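Local structure of VP1 (Merkel cell polyomavirus, 4FMG) at residues A73-P78 against L251-A256. The protein forms the outer shell of the virus capsid, built from 72 units of five disulfide-linked copies each, and is probably involved in attachment to the host cell. Numbering follows the deposited sequence.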
ATOM      1  N   ALA C  73     -14.834 -28.443  -1.782  1.00 20.33           N
ATOM      2  CA  ALA C  73     -15.064 -29.628  -2.602  1.00 21.49           C
ATOM      3  C   ALA C  73     -13.970 -30.669  -2.382  1.00 23.08           C
ATOM      4  O   ALA C  73     -12.810 -30.322  -2.121  1.00 21.38           O
ATOM      5  CB  ALA C  73     -15.157 -29.257  -4.076  1.00 20.85           C
ATOM      6  N   ARG C  74     -14.357 -31.938  -2.473  1.00 24.48           N
ATOM      7  CA  ARG C  74     -13.413 -33.045  -2.458  1.00 25.53           C
ATOM      8  C   ARG C  74     -13.392 -33.637  -3.855  1.00 25.87           C
ATOM      9  O   ARG C  74     -14.390 -34.208  -4.304  1.00 24.59           O
ATOM     10  CB  ARG C  74     -13.824 -34.121  -1.442  1.00 26.80           C
ATOM     11  CG  ARG C  74     -12.847 -35.299  -1.373  1.00 25.80           C
ATOM     12  CD  ARG C  74     -13.508 -36.567  -0.828  1.00 24.66           C
ATOM     13  NE  ARG C  74     -12.568 -37.690  -0.843  1.00 27.79           N
ATOM     14  CZ  ARG C  74     -12.385 -38.503  -1.881  1.00 26.89           C
ATOM     15  NH1 ARG C  74     -13.079 -38.337  -3.000  1.00 27.52           N
ATOM     16  NH2 ARG C  74     -11.506 -39.489  -1.802  1.00 27.52           N
ATOM     17  N   VAL C  75     -12.258 -33.473  -4.539  1.00 24.75           N
ATOM     18  CA  VAL C  75     -12.074 -34.006  -5.882  1.00 26.27           C
ATOM     19  C   VAL C  75     -11.475 -35.412  -5.816  1.00 27.57           C
ATOM     20  O   VAL C  75     -10.450 -35.629  -5.166  1.00 25.97           O
ATOM     21  CB  VAL C  75     -11.166 -33.100  -6.743  1.00 26.89           C
ATOM     22  CG1 VAL C  75     -10.988 -33.703  -8.147  1.00 26.28           C
ATOM     23  CG2 VAL C  75     -11.728 -31.669  -6.821  1.00 24.80           C
ATOM     24  N   SER C  76     -12.140 -36.358  -6.473  1.00 29.15           N
ATOM     25  CA  SER C  76     -11.624 -37.717  -6.618  1.00 31.34           C
ATOM     26  C   SER C  76     -10.494 -37.762  -7.641  1.00 30.65           C
ATOM     27  O   SER C  76     -10.647 -37.294  -8.767  1.00 29.95           O
ATOM     28  CB  SER C  76     -12.741 -38.663  -7.039  1.00 31.95           C
ATOM     29  OG  SER C  76     -13.670 -38.811  -5.986  1.00 38.04           O
ATOM     30  N   LEU C  77      -9.362 -38.325  -7.229  1.00 31.11           N
ATOM     31  CA  LEU C  77      -8.175 -38.431  -8.073  1.00 31.19           C
ATOM     32  C   LEU C  77      -8.048 -39.846  -8.634  1.00 31.97           C
ATOM     33  O   LEU C  77      -8.639 -40.777  -8.082  1.00 32.23           O
ATOM     34  CB  LEU C  77      -6.927 -38.054  -7.263  1.00 30.59           C
ATOM     35  CG  LEU C  77      -6.981 -36.709  -6.522  1.00 30.42           C
ATOM     36  CD1 LEU C  77      -5.825 -36.570  -5.567  1.00 24.85           C
ATOM     37  CD2 LEU C  77      -7.016 -35.532  -7.489  1.00 29.54           C
ATOM     38  N   PRO C  78      -7.286 -40.017  -9.732  1.00 32.37           N
ATOM     39  CA  PRO C  78      -7.114 -41.367 -10.276  1.00 34.16           C
ATOM     40  C   PRO C  78      -6.500 -42.313  -9.245  1.00 35.73           C
ATOM     41  O   PRO C  78      -5.610 -41.914  -8.491  1.00 34.89           O
ATOM     42  CB  PRO C  78      -6.154 -41.154 -11.451  1.00 34.06           C
ATOM     43  CG  PRO C  78      -6.333 -39.728 -11.836  1.00 32.05           C
ATOM     44  CD  PRO C  78      -6.589 -39.006 -10.549  1.00 31.86           C
ATOM     45  N   LEU C 251      -8.533 -34.884  -3.055  1.00 21.31           N
ATOM     46  CA  LEU C 251      -7.962 -33.544  -2.959  1.00 20.35           C
ATOM     47  C   LEU C 251      -9.011 -32.589  -2.395  1.00 20.20           C
ATOM     48  O   LEU C 251     -10.116 -32.484  -2.925  1.00 20.89           O
ATOM     49  CB  LEU C 251      -7.493 -33.059  -4.337  1.00 18.77           C
ATOM     50  CG  LEU C 251      -6.964 -31.621  -4.484  1.00 18.45           C
ATOM     51  CD1 LEU C 251      -5.620 -31.436  -3.770  1.00 17.17           C
ATOM     52  CD2 LEU C 251      -6.822 -31.275  -5.947  1.00 11.71           C
ATOM     53  N   PHE C 252      -8.659 -31.899  -1.321  1.00 18.42           N
ATOM     54  CA  PHE C 252      -9.586 -31.000  -0.679  1.00 18.73           C
ATOM     55  C   PHE C 252      -9.269 -29.574  -1.006  1.00 19.14           C
ATOM     56  O   PHE C 252      -8.148 -29.105  -0.804  1.00 19.09           O
ATOM     57  CB  PHE C 252      -9.599 -31.210   0.827  1.00 21.36           C
ATOM     58  CG  PHE C 252     -10.434 -32.370   1.257  1.00 23.56           C
ATOM     59  CD1 PHE C 252      -9.918 -33.664   1.223  1.00 24.81           C
ATOM     60  CD2 PHE C 252     -11.746 -32.170   1.682  1.00 25.67           C
ATOM     61  CE1 PHE C 252     -10.698 -34.741   1.626  1.00 26.69           C
ATOM     62  CE2 PHE C 252     -12.532 -33.236   2.083  1.00 22.80           C
ATOM     63  CZ  PHE C 252     -12.012 -34.523   2.054  1.00 24.57           C
ATOM     64  N   ILE C 253     -10.281 -28.897  -1.533  1.00 19.31           N
ATOM     65  CA  ILE C 253     -10.183 -27.516  -1.965  1.00 18.55           C
ATOM     66  C   ILE C 253     -11.234 -26.692  -1.233  1.00 18.30           C
ATOM     67  O   ILE C 253     -12.423 -27.028  -1.252  1.00 18.71           O
ATOM     68  CB  ILE C 253     -10.345 -27.424  -3.496  1.00 17.97           C
ATOM     69  CG1 ILE C 253      -9.149 -28.110  -4.167  1.00 20.01           C
ATOM     70  CG2 ILE C 253     -10.441 -25.972  -3.942  1.00 16.29           C
ATOM     71  CD1 ILE C 253      -9.477 -28.825  -5.446  1.00 24.33           C
ATOM     72  N   SER C 254     -10.773 -25.629  -0.578  1.00 17.43           N
ATOM     73  CA  SER C 254     -11.613 -24.754   0.224  1.00 16.92           C
ATOM     74  C   SER C 254     -11.343 -23.298  -0.126  1.00 17.04           C
ATOM     75  O   SER C 254     -10.222 -22.949  -0.491  1.00 17.21           O
ATOM     76  CB  SER C 254     -11.319 -24.959   1.713  1.00 17.32           C
ATOM     77  OG  SER C 254     -11.257 -26.333   2.053  1.00 19.09           O
ATOM     78  N   CYS C 255     -12.360 -22.447   0.009  1.00 16.69           N
ATOM     79  CA  CYS C 255     -12.181 -21.005  -0.187  1.00 16.23           C
ATOM     80  C   CYS C 255     -13.304 -20.168   0.430  1.00 16.11           C
ATOM     81  O   CYS C 255     -14.316 -20.701   0.906  1.00 15.57           O
ATOM     82  CB  CYS C 255     -12.052 -20.683  -1.681  1.00 15.59           C
ATOM     83  SG  CYS C 255     -13.543 -21.021  -2.626  1.00 16.69           S
ATOM     84  N   ALA C 256     -13.102 -18.853   0.422  1.00 15.38           N
ATOM     85  CA  ALA C 256     -14.142 -17.884   0.778  1.00 15.40           C
ATOM     86  C   ALA C 256     -13.740 -16.574   0.113  1.00 15.83           C
ATOM     87  O   ALA C 256     -12.567 -16.191   0.170  1.00 16.60           O
ATOM     88  CB  ALA C 256     -14.231 -17.716   2.292  1.00 13.84           C
TER
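A73 and V75 pair antiparallel with I253 and L251, each couple exchanging two backbone hydrogen bonds, with A73 N lying 2.8 Å from I253 O. The return bond of that couple, from I253 N to A73 O, measures 3.0 Å. R74 and F252, the non-hydrogen-bonded pair between them, meet instead through side chains. Carrying its CG anti to the backbone N (chi1 -179°), R74 lays CB and CG over one face of the F252 ring, CG lying 3.9 Å from the ring centroid in a CH-pi contact displaced toward the rim. The guanidinium plane stands nearly perpendicular to the ring, and NH1 reaches along its own strand to S76 OG in a weak hydrogen bond.

On the other face, A73, V75, L251 and I253 present apolar side chains: V75 CG2 touches I253 CD1 at 3.9 Å, and L28 and I24 of strand 11-28 pack on A73 and V75. Just beyond strand 71-76, L77 places CD2 4.0 Å from L251 CB. On its opposite edge, strand 250-263 bonds to strand 131-138 through F252 and G138. This antiparallel pairing, its apolar side chains turned to strand 11-28 and the interior, belongs to the jelly-roll beta-sandwich of polyomavirus VP1.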